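Local coordinates for hypothetical protein (Staphylococcus aureus subsp. aureus, PDB 1QYI) that is of unknown function but probably belongs to the haloacid dehalogenase-like hydrolases, a superfamily made up largely of phosphatases and related hydrolases, at residues R58-K62 with D63-N67; L66-L69 with K70-L74; I83-S86 with I87-D91; N127-E130 with Q131-L134. All coordinates share one frame; numbering follows the deposited sequence.

Interaction 1 of 4, residues R58-K62 with D63-N67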
loop_
_atom_site.group_PDB
_atom_site.type_symbol
_atom_site.label_atom_id
_atom_site.label_comp_id
_atom_site.label_asym_id
_atom_site.label_seq_id
_atom_site.Cartn_x
_atom_site.Cartn_y
_atom_site.Cartn_z
ATOM N N ARG A 58 7.397 15.617 8.931
ATOM C CA ARG A 58 7.576 15.645 10.381
ATOM C C ARG A 58 7.459 14.259 11.007
ATOM O O ARG A 58 8.327 13.843 11.773
ATOM C CB ARG A 58 6.542 16.560 11.040
ATOM C CG ARG A 58 6.709 18.040 10.787
ATOM C CD ARG A 58 5.751 18.789 11.693
ATOM N NE ARG A 58 6.092 18.563 13.102
ATOM C CZ ARG A 58 5.258 18.742 14.122
ATOM N NH1 ARG A 58 4.012 19.149 13.904
ATOM N NH2 ARG A 58 5.670 18.514 15.360
ATOM N N ILE A 59 6.375 13.557 10.685
ATOM C CA ILE A 59 6.125 12.224 11.230
ATOM C C ILE A 59 7.248 11.234 10.913
ATOM O O ILE A 59 7.815 10.633 11.822
ATOM C CB ILE A 59 4.769 11.646 10.713
ATOM C CG1 ILE A 59 3.618 12.587 11.068
ATOM C CG2 ILE A 59 4.506 10.275 11.338
ATOM C CD1 ILE A 59 3.477 12.855 12.565
ATOM N N PHE A 60 7.581 11.077 9.633
ATOM C CA PHE A 60 8.623 10.140 9.226
ATOM C C PHE A 60 10.067 10.660 9.168
ATOM O O PHE A 60 10.986 9.897 8.859
ATOM C CB PHE A 60 8.264 9.509 7.871
ATOM C CG PHE A 60 6.996 8.706 7.886
ATOM C CD1 PHE A 60 6.802 7.708 8.830
ATOM C CD2 PHE A 60 5.998 8.942 6.939
ATOM C CE1 PHE A 60 5.629 6.949 8.839
ATOM C CE2 PHE A 60 4.821 8.188 6.937
ATOM C CZ PHE A 60 4.635 7.191 7.887
ATOM N N GLN A 61 10.261 11.946 9.458
ATOM C CA GLN A 61 11.589 12.558 9.449
ATOM C C GLN A 61 12.311 12.387 8.110
ATOM O O GLN A 61 13.326 11.687 8.010
ATOM C CB GLN A 61 12.438 11.969 10.572
ATOM C CG GLN A 61 11.838 12.170 11.943
ATOM C CD GLN A 61 11.984 13.591 12.447
ATOM O OE1 GLN A 61 13.069 14.014 12.848
ATOM N NE2 GLN A 61 10.891 14.341 12.416
ATOM N N LYS A 62 11.783 13.037 7.081
ATOM C CA LYS A 62 12.359 12.953 5.749
ATOM C C LYS A 62 12.280 11.530 5.227
ATOM O O LYS A 62 13.089 11.120 4.395
ATOM C CB LYS A 62 13.821 13.416 5.743
ATOM C CG LYS A 62 14.019 14.936 5.688
ATOM C CD LYS A 62 13.391 15.547 4.433
ATOM C CE LYS A 62 13.606 17.054 4.380
ATOM N NZ LYS A 62 13.031 17.681 3.154
ATOM N N ASP A 63 11.309 10.773 5.722
ATOM C CA ASP A 63 11.121 9.397 5.278
ATOM C C ASP A 63 12.168 8.422 5.800
ATOM O O ASP A 63 12.208 7.257 5.385
ATOM C CB ASP A 63 11.068 9.354 3.755
ATOM C CG ASP A 63 9.719 9.773 3.220
ATOM O OD1 ASP A 63 8.963 10.446 3.966
ATOM O OD2 ASP A 63 9.414 9.443 2.053
ATOM N N LYS A 64 13.005 8.895 6.720
ATOM C CA LYS A 64 14.025 8.048 7.315
ATOM C C LYS A 64 13.352 6.893 8.063
ATOM O O LYS A 64 13.757 5.744 7.916
ATOM C CB LYS A 64 14.920 8.891 8.241
ATOM C CG LYS A 64 15.903 9.794 7.471
ATOM C CD LYS A 64 16.934 10.508 8.356
ATOM C CE LYS A 64 16.300 11.520 9.305
ATOM N NZ LYS A 64 17.330 12.320 10.040
ATOM N N ILE A 65 12.314 7.212 8.842
ATOM C CA ILE A 65 11.542 6.227 9.612
ATOM C C ILE A 65 10.828 5.298 8.627
ATOM O O ILE A 65 10.782 4.081 8.810
ATOM C CB ILE A 65 10.454 6.917 10.495
ATOM C CG1 ILE A 65 11.096 7.901 11.470
ATOM C CG2 ILE A 65 9.683 5.876 11.302
ATOM C CD1 ILE A 65 10.087 8.669 12.309
ATOM N N LEU A 66 10.288 5.899 7.573
ATOM C CA LEU A 66 9.555 5.183 6.539
ATOM C C LEU A 66 10.413 4.181 5.762
ATOM O O LEU A 66 9.930 3.116 5.371
ATOM C CB LEU A 66 8.927 6.196 5.582
ATOM C CG LEU A 66 8.227 5.707 4.312
ATOM C CD1 LEU A 66 7.220 4.605 4.626
ATOM C CD2 LEU A 66 7.538 6.893 3.655
ATOM N N ASN A 67 11.683 4.519 5.546
ATOM C CA ASN A 67 12.594 3.636 4.824
ATOM C C ASN A 67 13.215 2.569 5.721
ATOM O O ASN A 67 13.608 1.501 5.243
ATOM C CB ASN A 67 13.705 4.447 4.156
ATOM C CG ASN A 67 13.194 5.303 3.022
ATOM O OD1 ASN A 67 12.514 4.810 2.120
ATOM N ND2 ASN A 67 13.515 6.594 3.057
#
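With its CG opposite the carbonyl carbon (chi1 -62°), Phe-60 sets its ring beside the first turn of the following helix, whose backbone puts Leu-66 CB over one ring face. This is a CH-pi contact: Leu-66 CB stands 4.2 Å from the centroid of the Phe-60 ring. Ile-59 CG2 lies over the opposite face, so aliphatic groups lie over both faces, each off-centre toward the rim. Ile-65 comes in at the ring edge, its CB 4.1 Å from Phe-60 CD1 and the two side chains about perpendicular. The backbone between them is the tight link joining helix 49-60 to helix 64-71, in the helical insertion between strands 3-6 and 233-237 that is consistent with a HAD cap domain. Gln-61, Lys-62 and Asp-63 all have positive phi, and a type I' turn runs from Gln-61 to Lys-64. Ile-65 N donates to Phe-60 O at 3.0 Å, nearly straight (163°), while Lys-64 N reaches Gln-61 O at 3.1 Å from above the carbonyl plane. Gln-61, bent at chi2, folds back so that NE2 meets a lone pair of Arg-58 O at 2.7 Å, in the carbonyl plane. Asp-63 holds the N-cap position without making a capping bond; its OD2 forms a salt bridge with Arg-56 instead. Val-84 of helix 77-93 packs on both Phe-60 and Ile-65.

Interaction 2 of 4, residues L66-L69 with K70-L74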
loop_
_atom_site.group_PDB
_atom_site.type_symbol
_atom_site.label_atom_id
_atom_site.label_comp_id
_atom_site.label_asym_id
_atom_site.label_seq_id
_atom_site.Cartn_x
_atom_site.Cartn_y
_atom_site.Cartn_z
ATOM N N LEU A 66 10.288 5.899 7.573
ATOM C CA LEU A 66 9.555 5.183 6.539
ATOM C C LEU A 66 10.413 4.181 5.762
ATOM O O LEU A 66 9.930 3.116 5.371
ATOM C CB LEU A 66 8.927 6.196 5.582
ATOM C CG LEU A 66 8.227 5.707 4.312
ATOM C CD1 LEU A 66 7.220 4.605 4.626
ATOM C CD2 LEU A 66 7.538 6.893 3.655
ATOM N N ASN A 67 11.683 4.519 5.546
ATOM C CA ASN A 67 12.594 3.636 4.824
ATOM C C ASN A 67 13.215 2.569 5.721
ATOM O O ASN A 67 13.608 1.501 5.243
ATOM C CB ASN A 67 13.705 4.447 4.156
ATOM C CG ASN A 67 13.194 5.303 3.022
ATOM O OD1 ASN A 67 12.514 4.810 2.120
ATOM N ND2 ASN A 67 13.515 6.594 3.057
ATOM N N LYS A 68 13.310 2.859 7.018
ATOM C CA LYS A 68 13.877 1.911 7.970
ATOM C C LYS A 68 12.912 0.737 8.128
ATOM O O LYS A 68 13.334 -0.416 8.179
ATOM C CB LYS A 68 14.098 2.579 9.336
ATOM C CG LYS A 68 15.314 2.068 10.131
ATOM C CD LYS A 68 15.398 0.540 10.199
ATOM C CE LYS A 68 16.535 0.062 11.115
ATOM N NZ LYS A 68 17.885 0.546 10.699
ATOM N N LEU A 69 11.616 1.039 8.202
ATOM C CA LEU A 69 10.587 0.016 8.354
ATOM C C LEU A 69 10.588 -0.911 7.149
ATOM O O LEU A 69 10.240 -2.086 7.261
ATOM C CB LEU A 69 9.212 0.667 8.498
ATOM C CG LEU A 69 9.045 1.672 9.644
ATOM C CD1 LEU A 69 7.706 2.376 9.498
ATOM C CD2 LEU A 69 9.136 0.964 10.983
ATOM N N LYS A 70 10.975 -0.380 5.994
ATOM C CA LYS A 70 11.032 -1.184 4.780
ATOM C C LYS A 70 12.186 -2.177 4.891
ATOM O O LYS A 70 12.001 -3.378 4.717
ATOM C CB LYS A 70 11.230 -0.285 3.555
ATOM C CG LYS A 70 10.172 0.784 3.414
ATOM C CD LYS A 70 8.822 0.203 3.030
ATOM C CE LYS A 70 8.662 0.165 1.514
ATOM N NZ LYS A 70 8.621 1.547 0.938
ATOM N N SER A 71 13.374 -1.676 5.198
ATOM C CA SER A 71 14.542 -2.540 5.316
ATOM C C SER A 71 14.396 -3.614 6.399
ATOM O O SER A 71 15.165 -4.575 6.423
ATOM C CB SER A 71 15.795 -1.707 5.606
ATOM O OG SER A 71 15.865 -1.307 6.967
ATOM N N LEU A 72 13.421 -3.456 7.293
ATOM C CA LEU A 72 13.218 -4.432 8.368
ATOM C C LEU A 72 12.120 -5.454 8.065
ATOM O O LEU A 72 11.905 -6.402 8.828
ATOM C CB LEU A 72 12.916 -3.712 9.692
ATOM C CG LEU A 72 14.031 -2.798 10.227
ATOM C CD1 LEU A 72 13.619 -2.174 11.560
ATOM C CD2 LEU A 72 15.309 -3.602 10.390
ATOM N N GLY A 73 11.432 -5.262 6.945
ATOM C CA GLY A 73 10.376 -6.185 6.558
ATOM C C GLY A 73 8.957 -5.672 6.747
ATOM O O GLY A 73 7.995 -6.425 6.576
ATOM N N LEU A 74 8.814 -4.397 7.100
ATOM C CA LEU A 74 7.487 -3.815 7.299
ATOM C C LEU A 74 7.077 -2.979 6.103
ATOM O O LEU A 74 7.326 -1.771 6.062
ATOM C CB LEU A 74 7.445 -2.938 8.551
ATOM C CG LEU A 74 6.862 -3.534 9.828
ATOM C CD1 LEU A 74 6.462 -2.384 10.741
ATOM C CD2 LEU A 74 5.653 -4.396 9.519
#
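Lys-68 and Leu-72 cross obliquely one turn apart: the lysine chain bends at chi2 and lays its CD 3.5 Å from Leu-72 CD1, with CE alongside the same branch, so the contact is aliphatic. Ser-71 sits next to them with OG between its backbone N and carbonyl carbon (chi1 78°), which turns the hydroxyl back to donate to Lys-68 O at 2.9 Å. Lys-70, bent at chi2, chi3 and chi4, brings CG to 3.1 Å from Leu-66 O. Beyond this last turn the helix ends in a Schellman motif. Gly-73 takes positive phi (106°), a conformation that suits glycine, which has no CB to meet the preceding carbonyl O. Leu-74 N then donates to Leu-69 O at 2.7 Å, nearly along the C=O axis, and Gly-73 N to Lys-70 O at 3.0 Å. The reversal sets Leu-74 against Leu-69, CB to CB at 4.0 Å, the hydrophobic pair that commonly accompanies this cap. Around the helix end, Leu-69 packs on Met-80 of helix 77-93 and, with Lys-68 and Leu-72, on Leu-137 of helix 134-137, while Leu-72 and Leu-74 both meet Ile-147 of helix 144-158.

Interaction 3 of 4, residues I83-S86 with I87-D91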
loop_
_atom_site.group_PDB
_atom_site.type_symbol
_atom_site.label_atom_id
_atom_site.label_comp_id
_atom_site.label_asym_id
_atom_site.label_seq_id
_atom_site.Cartn_x
_atom_site.Cartn_y
_atom_site.Cartn_z
ATOM N N ILE A 83 2.970 1.078 14.253
ATOM C CA ILE A 83 4.195 1.070 15.054
ATOM C C ILE A 83 4.665 2.488 15.377
ATOM O O ILE A 83 5.043 2.787 16.512
ATOM C CB ILE A 83 5.356 0.272 14.342
ATOM C CG1 ILE A 83 5.584 -1.084 15.030
ATOM C CG2 ILE A 83 6.679 1.021 14.445
ATOM C CD1 ILE A 83 4.451 -2.086 14.904
ATOM N N VAL A 84 4.630 3.361 14.381
ATOM C CA VAL A 84 5.044 4.750 14.558
ATOM C C VAL A 84 4.152 5.461 15.583
ATOM O O VAL A 84 4.628 6.251 16.394
ATOM C CB VAL A 84 4.993 5.509 13.204
ATOM C CG1 VAL A 84 5.106 7.009 13.428
ATOM C CG2 VAL A 84 6.129 5.018 12.309
ATOM N N PHE A 85 2.857 5.170 15.555
ATOM C CA PHE A 85 1.947 5.809 16.482
ATOM C C PHE A 85 2.055 5.231 17.888
ATOM O O PHE A 85 1.764 5.919 18.873
ATOM C CB PHE A 85 0.514 5.683 15.982
ATOM C CG PHE A 85 -0.495 6.173 16.967
ATOM C CD1 PHE A 85 -0.688 7.535 17.161
ATOM C CD2 PHE A 85 -1.219 5.265 17.747
ATOM C CE1 PHE A 85 -1.587 7.990 18.121
ATOM C CE2 PHE A 85 -2.121 5.707 18.712
ATOM C CZ PHE A 85 -2.310 7.074 18.905
ATOM N N SER A 86 2.459 3.969 17.990
ATOM C CA SER A 86 2.602 3.325 19.301
ATOM C C SER A 86 3.799 3.899 20.069
ATOM O O SER A 86 3.736 4.095 21.285
ATOM C CB SER A 86 2.772 1.808 19.142
ATOM O OG SER A 86 1.574 1.195 18.721
ATOM N N ILE A 87 4.878 4.170 19.342
ATOM C CA ILE A 87 6.098 4.719 19.920
ATOM C C ILE A 87 5.810 6.061 20.585
ATOM O O ILE A 87 6.353 6.372 21.645
ATOM C CB ILE A 87 7.184 4.888 18.827
ATOM C CG1 ILE A 87 7.505 3.525 18.224
ATOM C CG2 ILE A 87 8.444 5.503 19.419
ATOM C CD1 ILE A 87 7.890 2.499 19.274
ATOM N N HIS A 88 4.946 6.851 19.960
ATOM C CA HIS A 88 4.587 8.142 20.518
ATOM C C HIS A 88 3.576 7.967 21.632
ATOM O O HIS A 88 3.568 8.736 22.589
ATOM C CB HIS A 88 4.009 9.061 19.449
ATOM C CG HIS A 88 5.011 9.506 18.438
ATOM N ND1 HIS A 88 6.292 9.901 18.788
ATOM C CD2 HIS A 88 4.939 9.632 17.098
ATOM C CE1 HIS A 88 6.952 10.245 17.707
ATOM N NE2 HIS A 88 6.159 10.094 16.659
ATOM N N LEU A 89 2.722 6.956 21.513
ATOM C CA LEU A 89 1.724 6.718 22.535
ATOM C C LEU A 89 2.444 6.302 23.808
ATOM O O LEU A 89 2.212 6.868 24.874
ATOM C CB LEU A 89 0.747 5.623 22.098
ATOM C CG LEU A 89 -0.314 5.257 23.145
ATOM C CD1 LEU A 89 -1.099 6.488 23.525
ATOM C CD2 LEU A 89 -1.218 4.178 22.611
ATOM N N ILE A 90 3.320 5.313 23.686
ATOM C CA ILE A 90 4.094 4.815 24.820
ATOM C C ILE A 90 4.879 5.984 25.447
ATOM O O ILE A 90 5.041 6.055 26.663
ATOM C CB ILE A 90 5.077 3.675 24.356
ATOM C CG1 ILE A 90 4.285 2.427 23.999
ATOM C CG2 ILE A 90 6.068 3.326 25.458
ATOM C CD1 ILE A 90 5.026 1.468 23.096
ATOM N N ASP A 91 5.338 6.905 24.602
ATOM C CA ASP A 91 6.109 8.064 25.037
ATOM C C ASP A 91 5.282 9.031 25.894
ATOM O O ASP A 91 5.778 9.607 26.869
ATOM C CB ASP A 91 6.683 8.784 23.809
ATOM C CG ASP A 91 7.786 9.759 24.165
ATOM O OD1 ASP A 91 8.570 9.465 25.100
ATOM O OD2 ASP A 91 7.902 10.801 23.487
#
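Phe-85 and Leu-89 meet one turn apart on the same flank of helix 77-93, Phe-85 CE2 lying 4.3 Å from Leu-89 CD2, with the methyl oblique to the ring. The four-residue spacing puts both on one flank, and like torsions, CG opposite the backbone N in each (chi1 173° and 177°), turn ring and isobutyl group the same way. Ile-87, His-88 and Ile-90 lean on carbonyls of the preceding turn. Ile-87 CG1 lies 3.1 Å from Ile-83 O, Ile-90 CG1 lies 3.2 Å from Ser-86 O, and the imidazole of His-88 brings CD2 to 3.5 Å from Val-84 O. Regular helical bonds fix this spacing: Ile-90 N reaches Ser-86 O at 2.7 Å and almost straight (177°), Leu-89 N reaches Phe-85 O at 3.0 Å, and Ile-87 N bonds to Ile-83 O. The buried hydroxyl of Ser-86 is satisfied one turn back, where OG bonds to Phe-82 O. Further out, each flank has its own neighbour. Phe-85 packs on Val-26, Leu-29 and Leu-30 of helix 16-31, whereas Ile-83 and Ser-86 rest on Leu-151 and Ile-90 on Ala-155 of helix 144-158. Ile-87 meets Leu-132 and Pro-133, and His-88 meets Pro-133, of the loop before helix 134-137. A helix enclosed on several sides in this way is a core element of an alpha-helical bundle, here in the insertion that resembles the helical cap of HAD proteins.

Interaction 4 of 4, residues N127-E130 with Q131-L134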
loop_
_atom_site.group_PDB
_atom_site.type_symbol
_atom_site.label_atom_id
_atom_site.label_comp_id
_atom_site.label_asym_id
_atom_site.label_seq_id
_atom_site.Cartn_x
_atom_site.Cartn_y
_atom_site.Cartn_z
ATOM N N ASN A 127 6.109 17.231 24.692
ATOM C CA ASN A 127 6.781 17.567 23.429
ATOM C C ASN A 127 6.893 16.295 22.575
ATOM O O ASN A 127 7.426 15.282 23.016
ATOM C CB ASN A 127 8.171 18.180 23.679
ATOM C CG ASN A 127 8.110 19.457 24.533
ATOM O OD1 ASN A 127 7.231 20.307 24.348
ATOM N ND2 ASN A 127 9.057 19.596 25.460
ATOM N N LEU A 128 6.399 16.368 21.344
ATOM C CA LEU A 128 6.364 15.227 20.434
ATOM C C LEU A 128 7.585 14.317 20.291
ATOM O O LEU A 128 7.468 13.094 20.458
ATOM C CB LEU A 128 5.933 15.701 19.053
ATOM C CG LEU A 128 5.502 14.600 18.088
ATOM C CD1 LEU A 128 4.555 13.597 18.751
ATOM C CD2 LEU A 128 4.826 15.279 16.917
ATOM N N ASN A 129 8.740 14.902 19.983
ATOM C CA ASN A 129 9.974 14.139 19.783
ATOM C C ASN A 129 9.770 13.098 18.672
ATOM O O ASN A 129 9.819 11.887 18.912
ATOM C CB ASN A 129 10.403 13.448 21.082
ATOM C CG ASN A 129 11.705 12.663 20.933
ATOM O OD1 ASN A 129 12.125 11.964 21.855
ATOM N ND2 ASN A 129 12.347 12.778 19.776
ATOM N N GLU A 130 9.558 13.589 17.451
ATOM C CA GLU A 130 9.310 12.736 16.292
ATOM C C GLU A 130 10.510 11.945 15.800
ATOM O O GLU A 130 10.528 11.460 14.673
ATOM C CB GLU A 130 8.706 13.563 15.141
ATOM C CG GLU A 130 9.272 14.970 14.957
ATOM C CD GLU A 130 8.930 15.915 16.103
ATOM O OE1 GLU A 130 7.748 16.295 16.243
ATOM O OE2 GLU A 130 9.856 16.262 16.868
ATOM N N GLN A 131 11.506 11.791 16.657
ATOM C CA GLN A 131 12.688 11.036 16.282
ATOM C C GLN A 131 12.685 9.710 17.063
ATOM O O GLN A 131 13.371 8.750 16.701
ATOM C CB GLN A 131 13.941 11.847 16.617
ATOM C CG GLN A 131 15.200 11.409 15.884
ATOM C CD GLN A 131 15.397 12.099 14.541
ATOM O OE1 GLN A 131 14.700 11.825 13.560
ATOM N NE2 GLN A 131 16.345 13.021 14.503
ATOM N N LEU A 132 11.885 9.661 18.126
ATOM C CA LEU A 132 11.789 8.480 18.973
ATOM C C LEU A 132 11.590 7.158 18.221
ATOM O O LEU A 132 12.343 6.201 18.432
ATOM C CB LEU A 132 10.662 8.654 19.998
ATOM C CG LEU A 132 10.582 7.543 21.050
ATOM C CD1 LEU A 132 11.875 7.513 21.851
ATOM C CD2 LEU A 132 9.392 7.775 21.964
ATOM N N PRO A 133 10.574 7.081 17.334
ATOM C CA PRO A 133 10.352 5.831 16.600
ATOM C C PRO A 133 11.596 5.344 15.861
ATOM O O PRO A 133 11.885 4.146 15.834
ATOM C CB PRO A 133 9.187 6.174 15.667
ATOM C CG PRO A 133 9.281 7.665 15.509
ATOM C CD PRO A 133 9.644 8.135 16.886
ATOM N N LEU A 134 12.339 6.278 15.279
ATOM C CA LEU A 134 13.557 5.941 14.549
ATOM C C LEU A 134 14.630 5.451 15.512
ATOM O O LEU A 134 15.409 4.559 15.188
ATOM C CB LEU A 134 14.068 7.167 13.795
ATOM C CG LEU A 134 15.298 6.954 12.924
ATOM C CD1 LEU A 134 14.956 6.007 11.788
ATOM C CD2 LEU A 134 15.769 8.287 12.382
#
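Asn-129, with positive phi (58°), opens a beta turn that closes when Leu-132 N donates to Asn-129 O at 3.1 Å, the N-H...O angle a straight 168° but the donor above the carbonyl plane. The turn lies in the loop that leads into helix 134-137, on the surface of the helical insertion. Across it, the side chains of Asn-129 and Leu-132 stand at about a right angle to each other, Asn-129 CG being 4.1 Å from Leu-132 N. Leu-132 also leans over the closing carbonyl, its CB 3.5 Å from Asn-129 O, and packs on Asp-91 of helix 77-93. Glu-130 has its CG wedged between backbone N and carbonyl carbon (chi1 39°) and its chain bent at chi2; its carboxylate leaves the turn to form a salt bridge from OE1 to Arg-58. This charge pair ties the loop to the end of helix 49-60. Pro-133 follows the turn and packs on Ile-65 of helix 64-71. Just past the turn, its ring rests beside the peptide group that follows Glu-130, with Pro-133 CD 4.1 Å from Glu-130 C and Pro-133 CG 4.1 Å from Glu-130 O.

All four contacts belong to the helical part of the chain, between the first strand of the parallel sheet and strand 233-237. Interaction 3 is wholly buried and made of aliphatic and aromatic groups against helical carbonyls; interaction 4 is a surface turn, and interactions 1 and 2 are partly buried ends of helix 64-71, sharing Leu-66 and Asn-67. Val-84 links the buried sides, touching Ile-59, Phe-60 and Ile-65 of interaction 1 and Leu-69 of interaction 2. The loop of interaction 4 joins interaction 1 by charge, Arg-58 with Glu-130, and by Ile-65 against Pro-133, while Leu-132 and Pro-133 pack on Ile-87 of interaction 3. Positive-phi residues mark the chain reversals, which interaction 3 lacks.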